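Local coordinates for peptidase M16 domain protein (Alicyclobacillus acidocaldarius subsp. acidocaldarius DSM 446, PDB 4XEA) that binds a metal ion and probably hydrolyses peptide bonds as a metallopeptidase of the M16 family, at residues I59-F62 against L63-K66; P71-V75 against F76-A80; A88-F92 against D93-Y97; G110-L113 against D114-Q117; I211-N214 against Q215-K218. All coordinates share one frame; numbering follows the deposited sequence.

Contact 1 (I59-F62 against L63-K66). With NI (nickel (II) ion), chain C.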
loop_
_atom_site.group_PDB
_atom_site.type_symbol
_atom_site.label_atom_id
_atom_site.label_comp_id
_atom_site.label_asym_id
_atom_site.label_seq_id
_atom_site.Cartn_x
_atom_site.Cartn_y
_atom_site.Cartn_z
ATOM N N ILE A 59 -19.126 -5.835 19.838
ATOM C CA ILE A 59 -20.311 -6.164 19.056
ATOM C C ILE A 59 -20.260 -5.678 17.638
ATOM O O ILE A 59 -20.608 -6.462 16.752
ATOM C CB ILE A 59 -21.663 -5.788 19.746
ATOM C CG1 ILE A 59 -21.833 -6.691 20.976
ATOM C CG2 ILE A 59 -22.853 -6.046 18.782
ATOM C CD1 ILE A 59 -23.138 -6.478 21.756
ATOM N N ALA A 60 -19.829 -4.434 17.406
ATOM C CA ALA A 60 -19.684 -3.921 16.042
ATOM C C ALA A 60 -18.896 -4.917 15.171
ATOM O O ALA A 60 -19.299 -5.258 14.049
ATOM C CB ALA A 60 -19.040 -2.532 16.018
ATOM N N HIS A 61 -17.803 -5.414 15.733
ATOM C CA HIS A 61 -16.867 -6.286 15.000
ATOM C C HIS A 61 -17.398 -7.718 14.844
ATOM O O HIS A 61 -17.173 -8.369 13.819
ATOM C CB HIS A 61 -15.538 -6.253 15.733
ATOM C CG HIS A 61 -14.588 -7.298 15.303
ATOM N ND1 HIS A 61 -14.448 -8.485 15.989
ATOM C CD2 HIS A 61 -13.757 -7.372 14.237
ATOM C CE1 HIS A 61 -13.554 -9.236 15.381
ATOM N NE2 HIS A 61 -13.105 -8.576 14.329
ATOM N N PHE A 62 -18.105 -8.203 15.860
ATOM C CA PHE A 62 -18.822 -9.496 15.773
ATOM C C PHE A 62 -19.848 -9.464 14.612
ATOM O O PHE A 62 -19.908 -10.381 13.769
ATOM C CB PHE A 62 -19.504 -9.769 17.118
ATOM C CG PHE A 62 -19.768 -11.225 17.405
ATOM C CD1 PHE A 62 -20.612 -11.964 16.605
ATOM C CD2 PHE A 62 -19.224 -11.830 18.531
ATOM C CE1 PHE A 62 -20.869 -13.310 16.895
ATOM C CE2 PHE A 62 -19.478 -13.163 18.820
ATOM C CZ PHE A 62 -20.294 -13.897 18.006
ATOM N N LEU A 63 -20.639 -8.402 14.547
ATOM C CA LEU A 63 -21.614 -8.239 13.453
ATOM C C LEU A 63 -20.901 -8.201 12.087
ATOM O O LEU A 63 -21.370 -8.808 11.121
ATOM C CB LEU A 63 -22.469 -6.984 13.639
ATOM C CG LEU A 63 -23.458 -6.984 14.808
ATOM C CD1 LEU A 63 -24.125 -5.622 14.874
ATOM C CD2 LEU A 63 -24.525 -8.141 14.626
ATOM N N GLU A 64 -19.734 -7.552 12.037
ATOM C CA GLU A 64 -18.960 -7.509 10.793
ATOM C C GLU A 64 -18.618 -8.893 10.332
ATOM O O GLU A 64 -18.744 -9.200 9.144
ATOM C CB GLU A 64 -17.688 -6.655 10.950
ATOM C CG GLU A 64 -16.829 -6.574 9.669
ATOM C CD GLU A 64 -15.338 -6.704 9.978
ATOM O OE1 GLU A 64 -14.819 -5.929 10.796
ATOM O OE2 GLU A 64 -14.702 -7.617 9.450
ATOM N N HIS A 65 -18.166 -9.739 11.254
ATOM C CA HIS A 65 -17.811 -11.079 10.897
ATOM C C HIS A 65 -19.033 -11.854 10.380
ATOM O O HIS A 65 -18.923 -12.642 9.445
ATOM C CB HIS A 65 -17.242 -11.825 12.105
ATOM C CG HIS A 65 -15.761 -11.755 12.208
ATOM N ND1 HIS A 65 -14.962 -12.877 12.152
ATOM C CD2 HIS A 65 -14.926 -10.697 12.340
ATOM C CE1 HIS A 65 -13.695 -12.512 12.262
ATOM N NE2 HIS A 65 -13.649 -11.199 12.381
ATOM N N LYS A 66 -20.174 -11.643 11.024
ATOM C CA LYS A 66 -21.358 -12.457 10.774
ATOM C C LYS A 66 -22.218 -11.915 9.640
ATOM O O LYS A 66 -23.132 -12.595 9.162
ATOM C CB LYS A 66 -22.160 -12.600 12.077
ATOM C CG LYS A 66 -21.545 -13.620 13.101
ATOM C CD LYS A 66 -21.007 -14.925 12.481
ATOM C CE LYS A 66 -22.040 -15.753 11.675
ATOM N NZ LYS A 66 -21.400 -16.854 10.862
HETATM NI NI NI C . -12.114 -9.638 12.650
HETATM O O HOH W 1 -10.973 -10.392 10.629
#
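Leu-63 N reaches back to Ile-59 O at 2.9 Å and opens a run of four i to i+4 helical bonds. Glu-64 follows on Ala-60, His-65 on His-61 and Lys-66 on Phe-62. This spacing brings His-61 and His-65 side by side, pointing the same way. Each binds the nickel ion through NE2, His-61 NE2 at 2.2 Å and His-65 NE2 at 2.2 Å. The two rings form an offset edge-to-face pair, with the edge of His-65 toward the face of His-61 and planes at 62°. Water 1 and Glu-136 also bind the metal. The His-Phe-Leu-Glu-His sequence matches the inverted HxxEH motif of M16 peptidases. Glu-129 accepts from His-65 ND1, which helps fix the rotation of that ring. Phe-62 has CG anti to its backbone N (chi1 -155°), which lays the ring alongside Lys-66, its CE1 3.9 Å from Lys-66 CG. The ring also touches Ile-133 and Leu-181. With an alanine here, Lys-66 CG and those two residues would probably lose their packing partner. Ile-59 and Leu-63 pack on Leu-181 of helix 178-188 too. Glu-64 OE1 bonds Thr-90 OG1 of strand 84-90, and Phe-62 and both histidines touch helix 123-141.

Contact 2 (P71-V75 against F76-A80)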
loop_
_atom_site.group_PDB
_atom_site.type_symbol
_atom_site.label_atom_id
_atom_site.label_comp_id
_atom_site.label_asym_id
_atom_site.label_seq_id
_atom_site.Cartn_x
_atom_site.Cartn_y
_atom_site.Cartn_z
ATOM N N PRO A 71 -27.760 -18.132 3.981
ATOM C CA PRO A 71 -28.127 -19.485 3.525
ATOM C C PRO A 71 -28.347 -19.572 2.008
ATOM O O PRO A 71 -28.344 -20.687 1.445
ATOM C CB PRO A 71 -29.441 -19.746 4.259
ATOM C CG PRO A 71 -30.040 -18.376 4.452
ATOM C CD PRO A 71 -28.873 -17.459 4.675
ATOM N N GLU A 72 -28.564 -18.423 1.355
ATOM C CA GLU A 72 -28.857 -18.388 -0.084
ATOM C C GLU A 72 -27.748 -17.733 -0.932
ATOM O O GLU A 72 -28.018 -17.296 -2.053
ATOM C CB GLU A 72 -30.205 -17.681 -0.354
ATOM C CG GLU A 72 -31.413 -18.132 0.519
ATOM C CD GLU A 72 -31.928 -19.555 0.251
ATOM O OE1 GLU A 72 -32.615 -20.101 1.144
ATOM O OE2 GLU A 72 -31.678 -20.133 -0.833
HETATM N N MSE A 73 -26.516 -17.705 -0.418
HETATM C CA MSE A 73 -25.378 -17.080 -1.094
HETATM C C MSE A 73 -24.058 -17.462 -0.401
HETATM O O MSE A 73 -23.988 -17.463 0.846
HETATM C CB MSE A 73 -25.463 -15.541 -0.993
HETATM C CG MSE A 73 -26.391 -14.833 -1.965
HETATM SE SE MSE A 73 -25.785 -12.975 -2.259
HETATM C CE MSE A 73 -26.541 -12.032 -0.680
ATOM N N ASP A 74 -23.033 -17.769 -1.211
ATOM C CA ASP A 74 -21.611 -17.495 -0.860
ATOM C C ASP A 74 -21.427 -16.051 -1.300
ATOM O O ASP A 74 -21.327 -15.763 -2.508
ATOM C CB ASP A 74 -20.650 -18.442 -1.633
ATOM C CG ASP A 74 -19.140 -18.158 -1.397
ATOM O OD1 ASP A 74 -18.724 -17.086 -0.907
ATOM O OD2 ASP A 74 -18.343 -19.056 -1.757
ATOM N N VAL A 75 -21.387 -15.141 -0.328
ATOM C CA VAL A 75 -21.418 -13.731 -0.642
ATOM C C VAL A 75 -20.192 -13.315 -1.432
ATOM O O VAL A 75 -20.308 -12.541 -2.379
ATOM C CB VAL A 75 -21.624 -12.861 0.608
ATOM C CG1 VAL A 75 -21.309 -11.408 0.300
ATOM C CG2 VAL A 75 -23.076 -13.016 1.112
ATOM N N PHE A 76 -19.034 -13.864 -1.073
ATOM C CA PHE A 76 -17.770 -13.502 -1.733
ATOM C C PHE A 76 -17.752 -13.965 -3.182
ATOM O O PHE A 76 -17.247 -13.247 -4.059
ATOM C CB PHE A 76 -16.556 -14.090 -0.983
ATOM C CG PHE A 76 -16.325 -13.474 0.365
ATOM C CD1 PHE A 76 -15.622 -12.275 0.485
ATOM C CD2 PHE A 76 -16.813 -14.083 1.516
ATOM C CE1 PHE A 76 -15.409 -11.688 1.736
ATOM C CE2 PHE A 76 -16.605 -13.511 2.764
ATOM C CZ PHE A 76 -15.904 -12.303 2.876
ATOM N N ALA A 77 -18.298 -15.156 -3.431
ATOM C CA ALA A 77 -18.356 -15.705 -4.779
ATOM C C ALA A 77 -19.376 -14.977 -5.653
ATOM O O ALA A 77 -19.170 -14.842 -6.848
ATOM C CB ALA A 77 -18.654 -17.203 -4.744
ATOM N N ARG A 78 -20.459 -14.494 -5.054
ATOM C CA ARG A 78 -21.462 -13.721 -5.794
ATOM C C ARG A 78 -20.834 -12.480 -6.440
ATOM O O ARG A 78 -21.081 -12.203 -7.611
ATOM C CB ARG A 78 -22.644 -13.338 -4.871
ATOM C CG ARG A 78 -23.786 -12.493 -5.513
ATOM C CD ARG A 78 -24.382 -13.146 -6.760
ATOM N NE ARG A 78 -24.898 -14.487 -6.481
ATOM C CZ ARG A 78 -26.148 -14.765 -6.115
ATOM N NH1 ARG A 78 -27.056 -13.805 -5.991
ATOM N NH2 ARG A 78 -26.492 -16.022 -5.874
ATOM N N PHE A 79 -19.996 -11.758 -5.696
ATOM C CA PHE A 79 -19.200 -10.669 -6.271
ATOM C C PHE A 79 -18.158 -11.159 -7.265
ATOM O O PHE A 79 -17.991 -10.558 -8.326
ATOM C CB PHE A 79 -18.448 -9.903 -5.182
ATOM C CG PHE A 79 -19.342 -9.098 -4.316
ATOM C CD1 PHE A 79 -19.765 -7.857 -4.718
ATOM C CD2 PHE A 79 -19.774 -9.600 -3.120
ATOM C CE1 PHE A 79 -20.630 -7.133 -3.932
ATOM C CE2 PHE A 79 -20.600 -8.878 -2.313
ATOM C CZ PHE A 79 -21.039 -7.652 -2.721
ATOM N N ALA A 80 -17.438 -12.222 -6.899
ATOM C CA ALA A 80 -16.291 -12.709 -7.684
ATOM C C ALA A 80 -16.686 -13.316 -9.042
ATOM O O ALA A 80 -16.019 -13.065 -10.060
ATOM C CB ALA A 80 -15.491 -13.720 -6.856
#
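The guanidinium of Arg-78 carries Met-73, a selenomethionine, over one face. Met-73 CG sits 3.9 Å above the guanidinium plane, offset toward the rim, and Met-73 SE lies 3.8 Å from Arg-78 CG. The two side chains cross at about a right angle. Arg-78 bends at chi2 (55°) and chi3 (57°), which curls the guanidinium back over Met-73. The Phe-79 ring meets Val-75 along its edge. Val-75 O is 3.1 Å from Phe-79 CD2, near the ring plane. Val-75 CG1 lies in that plane too, 3.7 Å from Phe-79 CE2. The ring of Phe-76 stacks on Phe-68. Asp-74 OD1 lies near the Phe-76 ring plane on the edge side, but it touches Phe-76 through CB, at 3.7 Å.

Asp-74 has CG anti to its backbone N (chi1 176°), and this swings the carboxylate over the first turn. Ala-77 N gives a weak bond to Asp-74 OD1 at 3.2 Å, and Ala-77 CB packs against the carboxylate. Arg-78 N bonds Asp-74 O at 3.0 Å, the first i to i+4 bond here. Thr-111 and Phe-115 of helix 105-116 pack on the same turn. An aspartate that accepts from the backbone N three residues on is a classical N-cap, and here it starts helix 75-80.

Contact 3 (A88-F92 against D93-Y97)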
loop_
_atom_site.group_PDB
_atom_site.type_symbol
_atom_site.label_atom_id
_atom_site.label_comp_id
_atom_site.label_asym_id
_atom_site.label_seq_id
_atom_site.Cartn_x
_atom_site.Cartn_y
_atom_site.Cartn_z
ATOM N N ALA A 88 -14.645 -5.942 4.327
ATOM C CA ALA A 88 -15.248 -5.070 5.328
ATOM C C ALA A 88 -14.196 -4.729 6.388
ATOM O O ALA A 88 -13.171 -5.367 6.449
ATOM C CB ALA A 88 -16.438 -5.742 5.940
ATOM N N TYR A 89 -14.478 -3.723 7.202
ATOM C CA TYR A 89 -13.730 -3.455 8.407
ATOM C C TYR A 89 -14.647 -2.808 9.458
ATOM O O TYR A 89 -15.704 -2.259 9.139
ATOM C CB TYR A 89 -12.442 -2.601 8.124
ATOM C CG TYR A 89 -12.738 -1.153 7.701
ATOM C CD1 TYR A 89 -13.091 -0.197 8.646
ATOM C CD2 TYR A 89 -12.702 -0.765 6.358
ATOM C CE1 TYR A 89 -13.384 1.128 8.277
ATOM C CE2 TYR A 89 -12.989 0.540 5.979
ATOM C CZ TYR A 89 -13.331 1.488 6.951
ATOM O OH TYR A 89 -13.621 2.775 6.597
ATOM N N THR A 90 -14.224 -2.914 10.715
ATOM C CA THR A 90 -14.814 -2.174 11.829
ATOM C C THR A 90 -13.755 -1.248 12.387
ATOM O O THR A 90 -12.569 -1.648 12.545
ATOM C CB THR A 90 -15.204 -3.137 12.927
ATOM O OG1 THR A 90 -16.002 -4.179 12.357
ATOM C CG2 THR A 90 -15.975 -2.428 14.035
ATOM N N THR A 91 -14.147 -0.006 12.639
ATOM C CA THR A 91 -13.259 0.945 13.324
ATOM C C THR A 91 -13.982 1.524 14.547
ATOM O O THR A 91 -15.001 0.975 15.003
ATOM C CB THR A 91 -12.609 2.015 12.402
ATOM O OG1 THR A 91 -11.617 2.733 13.175
ATOM C CG2 THR A 91 -13.614 3.024 11.842
ATOM N N PHE A 92 -13.431 2.588 15.122
ATOM C CA PHE A 92 -13.939 3.091 16.398
ATOM C C PHE A 92 -15.388 3.491 16.318
ATOM O O PHE A 92 -16.162 3.267 17.268
ATOM C CB PHE A 92 -13.088 4.280 16.865
ATOM C CG PHE A 92 -11.665 3.924 17.089
ATOM C CD1 PHE A 92 -11.326 2.931 18.020
ATOM C CD2 PHE A 92 -10.663 4.534 16.379
ATOM C CE1 PHE A 92 -10.008 2.571 18.238
ATOM C CE2 PHE A 92 -9.319 4.187 16.635
ATOM C CZ PHE A 92 -9.019 3.193 17.551
ATOM N N ASP A 93 -15.751 4.156 15.227
ATOM C CA ASP A 93 -17.043 4.811 15.130
ATOM C C ASP A 93 -17.846 4.498 13.870
ATOM O O ASP A 93 -18.911 5.116 13.626
ATOM C CB ASP A 93 -16.898 6.344 15.302
ATOM C CG ASP A 93 -15.979 6.992 14.262
ATOM O OD1 ASP A 93 -15.467 6.291 13.360
ATOM O OD2 ASP A 93 -15.737 8.210 14.367
ATOM N N HIS A 94 -17.350 3.573 13.054
ATOM C CA HIS A 94 -18.168 3.061 11.951
ATOM C C HIS A 94 -17.715 1.659 11.560
ATOM O O HIS A 94 -16.613 1.195 11.936
ATOM C CB HIS A 94 -18.185 4.041 10.741
ATOM C CG HIS A 94 -16.888 4.127 9.984
ATOM N ND1 HIS A 94 -15.899 5.048 10.284
ATOM C CD2 HIS A 94 -16.425 3.413 8.927
ATOM C CE1 HIS A 94 -14.884 4.889 9.441
ATOM N NE2 HIS A 94 -15.190 3.920 8.593
ATOM N N THR A 95 -18.625 0.958 10.877
ATOM C CA THR A 95 -18.366 -0.319 10.237
ATOM C C THR A 95 -18.699 -0.151 8.758
ATOM O O THR A 95 -19.747 0.435 8.399
ATOM C CB THR A 95 -19.257 -1.462 10.822
ATOM O OG1 THR A 95 -19.254 -1.428 12.257
ATOM C CG2 THR A 95 -18.765 -2.827 10.357
ATOM N N ALA A 96 -17.793 -0.639 7.909
ATOM C CA ALA A 96 -17.879 -0.461 6.458
ATOM C C ALA A 96 -17.793 -1.788 5.695
ATOM O O ALA A 96 -16.979 -2.665 6.041
ATOM C CB ALA A 96 -16.771 0.465 5.967
ATOM N N TYR A 97 -18.641 -1.881 4.654
ATOM C CA TYR A 97 -18.710 -2.978 3.687
ATOM C C TYR A 97 -18.486 -2.410 2.282
ATOM O O TYR A 97 -19.113 -1.409 1.889
ATOM C CB TYR A 97 -20.072 -3.689 3.792
ATOM C CG TYR A 97 -20.368 -4.150 5.217
ATOM C CD1 TYR A 97 -19.976 -5.413 5.641
ATOM C CD2 TYR A 97 -20.941 -3.286 6.163
ATOM C CE1 TYR A 97 -20.164 -5.835 6.924
ATOM C CE2 TYR A 97 -21.157 -3.713 7.488
ATOM C CZ TYR A 97 -20.758 -4.985 7.857
ATOM O OH TYR A 97 -20.948 -5.438 9.141
#
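Tyr-89 and Ala-96 form a hydrogen-bonded antiparallel pair, and the tyrosine side chain reaches across toward the partner strand. From CB, chi1 of 69° places CG in the crowded position between backbone N and carbonyl carbon, so the ring lies over the neighbouring strand. Ala-96 CB sits under one face, 3.7 Å from Tyr-89 CZ, as a CH-pi contact offset toward the rim. Tyr-89 CE2 meets the same methyl. Tyr-89 CE1 comes within 3.3 Å of His-94 NE2. At the tip, Tyr-89 OH and His-94 NE2 share a hydrogen bond of 2.8 Å, and OH lies in the imidazole plane. The two rings meet rim to rim, with planes at 72°.

Thr-91 CG2 covers one face of His-94, 3.5 Å from the ring centroid. His-94 ND1 gives a weak bond to Asp-93 OD1, so both ring nitrogens are engaged. Asp-93 is itself tied to Arg-380 and Ser-310. Thr-91 N bonds His-94 O at 2.8 Å. Thr-90 and Thr-95 form a non-hydrogen-bonded pair on the side that packs on Ala-60. This is a beta hairpin: strands 84-90 and 95-101 turn through Phe-92 and Asp-93 at one margin of the six-stranded sheet.

Contact 4 (G110-L113 against D114-Q117). With NA (sodium ion), chain B.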
loop_
_atom_site.group_PDB
_atom_site.type_symbol
_atom_site.label_atom_id
_atom_site.label_comp_id
_atom_site.label_asym_id
_atom_site.label_seq_id
_atom_site.Cartn_x
_atom_site.Cartn_y
_atom_site.Cartn_z
ATOM N N GLY A 110 -26.677 -4.400 -5.796
ATOM C CA GLY A 110 -27.782 -5.224 -5.281
ATOM C C GLY A 110 -27.312 -6.228 -4.227
ATOM O O GLY A 110 -27.924 -6.360 -3.170
ATOM N N THR A 111 -26.212 -6.917 -4.496
ATOM C CA THR A 111 -25.661 -7.878 -3.548
ATOM C C THR A 111 -25.172 -7.169 -2.269
ATOM O O THR A 111 -25.353 -7.669 -1.146
ATOM C CB THR A 111 -24.500 -8.642 -4.196
ATOM O OG1 THR A 111 -24.923 -9.203 -5.464
ATOM C CG2 THR A 111 -23.983 -9.732 -3.250
ATOM N N LEU A 112 -24.569 -5.994 -2.449
ATOM C CA LEU A 112 -24.047 -5.210 -1.314
ATOM C C LEU A 112 -25.210 -4.796 -0.403
ATOM O O LEU A 112 -25.170 -4.997 0.807
ATOM C CB LEU A 112 -23.262 -3.990 -1.821
ATOM C CG LEU A 112 -22.673 -3.081 -0.729
ATOM C CD1 LEU A 112 -21.715 -3.841 0.162
ATOM C CD2 LEU A 112 -22.030 -1.876 -1.367
ATOM N N LEU A 113 -26.251 -4.224 -0.989
ATOM C CA LEU A 113 -27.411 -3.820 -0.182
ATOM C C LEU A 113 -27.997 -5.046 0.501
ATOM O O LEU A 113 -28.224 -5.035 1.706
ATOM C CB LEU A 113 -28.473 -3.116 -1.026
ATOM C CG LEU A 113 -28.094 -1.736 -1.561
ATOM C CD1 LEU A 113 -29.061 -1.298 -2.668
ATOM C CD2 LEU A 113 -28.021 -0.703 -0.415
ATOM N N ASP A 114 -28.242 -6.099 -0.275
ATOM C CA ASP A 114 -28.899 -7.320 0.230
ATOM C C ASP A 114 -28.171 -7.974 1.410
ATOM O O ASP A 114 -28.796 -8.298 2.422
ATOM C CB ASP A 114 -29.074 -8.333 -0.907
ATOM C CG ASP A 114 -30.105 -7.890 -1.934
ATOM O OD1 ASP A 114 -30.857 -6.902 -1.691
ATOM O OD2 ASP A 114 -30.171 -8.554 -2.970
ATOM N N PHE A 115 -26.853 -8.150 1.324
ATOM C CA PHE A 115 -26.167 -8.902 2.395
ATOM C C PHE A 115 -25.947 -8.077 3.683
ATOM O O PHE A 115 -25.780 -8.633 4.768
ATOM C CB PHE A 115 -24.884 -9.600 1.880
ATOM C CG PHE A 115 -23.573 -8.879 2.178
ATOM C CD1 PHE A 115 -22.925 -9.052 3.390
ATOM C CD2 PHE A 115 -22.950 -8.096 1.203
ATOM C CE1 PHE A 115 -21.685 -8.421 3.653
ATOM C CE2 PHE A 115 -21.741 -7.464 1.447
ATOM C CZ PHE A 115 -21.102 -7.622 2.679
ATOM N N VAL A 116 -25.970 -6.761 3.571
ATOM C CA VAL A 116 -25.842 -5.902 4.743
ATOM C C VAL A 116 -27.217 -5.673 5.410
ATOM O O VAL A 116 -27.274 -5.441 6.624
ATOM C CB VAL A 116 -25.156 -4.592 4.349
ATOM C CG1 VAL A 116 -25.067 -3.609 5.529
ATOM C CG2 VAL A 116 -23.715 -4.907 3.784
ATOM N N GLN A 117 -28.307 -5.764 4.631
ATOM C CA GLN A 117 -29.673 -5.505 5.142
ATOM C C GLN A 117 -30.414 -6.738 5.662
ATOM O O GLN A 117 -31.585 -6.642 6.038
ATOM C CB GLN A 117 -30.512 -4.743 4.094
ATOM C CG GLN A 117 -30.051 -3.300 3.962
ATOM C CD GLN A 117 -30.762 -2.489 2.916
ATOM O OE1 GLN A 117 -31.178 -2.982 1.810
ATOM N NE2 GLN A 117 -30.906 -1.207 3.232
HETATM NA NA NA B . -25.965 -10.394 5.914
HETATM O O HOH W 2 -26.620 -12.046 4.438
HETATM O O HOH W 3 -25.652 -12.229 7.639
#
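Asp-114 N on Gly-110 O and Phe-115 N on Thr-111 O, both 2.9 Å, are regular helical bonds, but Val-116 N splits weakly between Leu-112 O and Leu-113 O as the helix runs out. Gln-117 N still bonds Leu-113 O. Phe-115 has an unusual chi1 of 100°. Its ring turns an edge to Thr-111 O, which lies in plane, 3.4 Å from Phe-115 CD2. Val-116 CG2 sits over the centre of one ring face. Leu-112 CD1 meets Phe-115 CE2 at 3.8 Å, the two side chains crossing at a slant. Leu-112 and Val-116 both pack on Phe-35 of strand 31-37, while Phe-115 meets Phe-68.

Asp-114 lies back along the preceding turn, with OD2 3.1 Å from Gly-110 O. Both atoms are acceptors, so this closeness earns no bond. Lys-218 supplies a salt bridge to OD1 instead, which would offset the charge. Phe-115 O binds the sodium ion at 2.1 Å, with water 2 at 2.3 Å from the ion and water 3 also bound. Met-67 O and Ser-118 O complete the set. All the ligands are neutral oxygens. The negative end of the helix dipole points this way, which is consistent with a cation settling here among carbonyl and water oxygens.

Contact 5 (I211-N214 against Q215-K218)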
loop_
_atom_site.group_PDB
_atom_site.type_symbol
_atom_site.label_atom_id
_atom_site.label_comp_id
_atom_site.label_asym_id
_atom_site.label_seq_id
_atom_site.Cartn_x
_atom_site.Cartn_y
_atom_site.Cartn_z
ATOM N N ILE A 211 -30.817 1.104 -6.999
ATOM C CA ILE A 211 -30.787 1.284 -5.552
ATOM C C ILE A 211 -32.228 1.556 -5.084
ATOM O O ILE A 211 -32.694 0.901 -4.156
ATOM C CB ILE A 211 -29.826 2.430 -5.096
ATOM C CG1 ILE A 211 -28.376 2.127 -5.443
ATOM C CG2 ILE A 211 -29.902 2.660 -3.570
ATOM C CD1 ILE A 211 -27.471 3.355 -5.468
ATOM N N GLU A 212 -32.931 2.473 -5.765
ATOM C CA GLU A 212 -34.317 2.848 -5.394
ATOM C C GLU A 212 -35.223 1.627 -5.461
ATOM O O GLU A 212 -36.021 1.389 -4.570
ATOM C CB GLU A 212 -34.884 3.938 -6.319
ATOM C CG GLU A 212 -34.140 5.284 -6.336
ATOM C CD GLU A 212 -34.649 6.295 -5.337
ATOM O OE1 GLU A 212 -34.246 7.472 -5.455
ATOM O OE2 GLU A 212 -35.421 5.934 -4.418
ATOM N N GLU A 213 -35.070 0.837 -6.517
ATOM C CA GLU A 213 -35.892 -0.364 -6.692
ATOM C C GLU A 213 -35.605 -1.415 -5.629
ATOM O O GLU A 213 -36.522 -2.016 -5.088
ATOM C CB GLU A 213 -35.731 -0.948 -8.101
ATOM C CG GLU A 213 -36.485 -0.161 -9.138
ATOM C CD GLU A 213 -37.998 -0.236 -8.925
ATOM O OE1 GLU A 213 -38.542 0.565 -8.124
ATOM O OE2 GLU A 213 -38.635 -1.109 -9.540
ATOM N N ASN A 214 -34.333 -1.610 -5.310
ATOM C CA ASN A 214 -33.946 -2.561 -4.279
ATOM C C ASN A 214 -34.528 -2.188 -2.917
ATOM O O ASN A 214 -35.051 -3.049 -2.209
ATOM C CB ASN A 214 -32.401 -2.624 -4.180
ATOM C CG ASN A 214 -31.917 -3.656 -3.185
ATOM O OD1 ASN A 214 -32.013 -3.463 -1.970
ATOM N ND2 ASN A 214 -31.357 -4.753 -3.698
ATOM N N GLN A 215 -34.399 -0.911 -2.541
ATOM C CA GLN A 215 -34.920 -0.393 -1.272
ATOM C C GLN A 215 -36.446 -0.327 -1.213
ATOM O O GLN A 215 -37.033 -0.636 -0.173
ATOM C CB GLN A 215 -34.340 0.998 -0.996
ATOM C CG GLN A 215 -32.780 0.989 -0.876
ATOM C CD GLN A 215 -32.310 0.116 0.263
ATOM O OE1 GLN A 215 -32.155 0.588 1.395
ATOM N NE2 GLN A 215 -32.114 -1.165 -0.007
ATOM N N ALA A 216 -37.077 0.056 -2.329
ATOM C CA ALA A 216 -38.547 0.121 -2.416
ATOM C C ALA A 216 -39.215 -1.251 -2.215
ATOM O O ALA A 216 -40.319 -1.334 -1.674
ATOM C CB ALA A 216 -38.983 0.744 -3.747
ATOM N N LYS A 217 -38.535 -2.316 -2.638
ATOM C CA LYS A 217 -39.032 -3.691 -2.491
ATOM C C LYS A 217 -38.894 -4.277 -1.089
ATOM O O LYS A 217 -39.485 -5.297 -0.784
ATOM C CB LYS A 217 -38.334 -4.605 -3.508
ATOM C CG LYS A 217 -38.933 -4.504 -4.912
ATOM C CD LYS A 217 -38.017 -5.129 -5.980
ATOM C CE LYS A 217 -38.553 -4.879 -7.386
ATOM N NZ LYS A 217 -37.479 -4.945 -8.431
ATOM N N LYS A 218 -38.114 -3.632 -0.232
ATOM C CA LYS A 218 -37.948 -4.089 1.140
ATOM C C LYS A 218 -38.842 -3.307 2.101
ATOM O O LYS A 218 -39.337 -2.230 1.775
ATOM C CB LYS A 218 -36.482 -3.951 1.557
ATOM C CG LYS A 218 -35.544 -4.835 0.711
ATOM C CD LYS A 218 -34.061 -4.673 1.099
ATOM C CE LYS A 218 -33.196 -5.597 0.233
ATOM N NZ LYS A 218 -31.785 -5.606 0.635
#
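Asn-214 and Gln-215 join their amides at the C-terminal end of helix 204-216, in the region matched to the M16 inactive domain. Gln-215 NE2 donates to Asn-214 OD1 at 3.0 Å. The acceptor lies in the amide plane of Gln-215, and the two amide planes are 20° apart. The bond is bent, with 136° at the hydrogen. Lys-218 comes in beside the same oxygen, its CE 3.3 Å from Asn-214 OD1. The lysine chain is extended and lies along the Asn-214 backbone carbonyl.

The helix backbone holds these groups in place. Gln-215 N bonds Ile-211 O, Ala-216 N bonds Glu-212 O at 2.8 Å, and Lys-217 N bonds Glu-213 O at 3.2 Å. Gln-215 bends at chi2 (-61°), which brings its amide round to Asn-214.

Further out, helix 105-116 and the residue after it supply the polar partners. Asn-214 ND2 and Lys-218 NZ both bond Asp-114 OD1. Gln-117 OE1 accepts from Gln-215 NE2 and from Lys-218 NZ, while Gln-215 OE1 takes Asn-16 ND2. With a leucine in place of Asn-214, Gln-215 NE2 would probably lose one of its acceptors and Asp-114 OD1 one of its donors. Ile-211 packs on Val-109 and Leu-113 beside this polar group. On the outer side, Lys-217 runs over Glu-213 O, with its CD 3.6 Å from that oxygen. Its ammonium falls short of a salt bridge: Lys-217 NZ stays 4.2 Å from Glu-213 OE2.

Overall arrangement
The five contacts follow one another along the chain without overlap. Contacts 1 and 3 are the nearest pair, with centres about 9 Å apart: helix 59-66 lies against the hairpin 84-90/95-101. Contact 1 holds two of the nickel ligands, and the hairpin lies beside the site. Contacts 2 and 4 have centres about 11 Å apart and pack helix 75-80 on helix 105-116. Tyr-97 of contact 3 reaches the end of helix 105-116, so contact 4 also touches the sheet. Contact 5 is centred about 11 Å from contact 4, and its polar links tie helix 204-216 to helix 105-116. The centres of contacts 1 and 5 are about 25 Å apart. Contact 4, which holds the sodium site, therefore joins the hairpin beside the nickel site to helix 204-216.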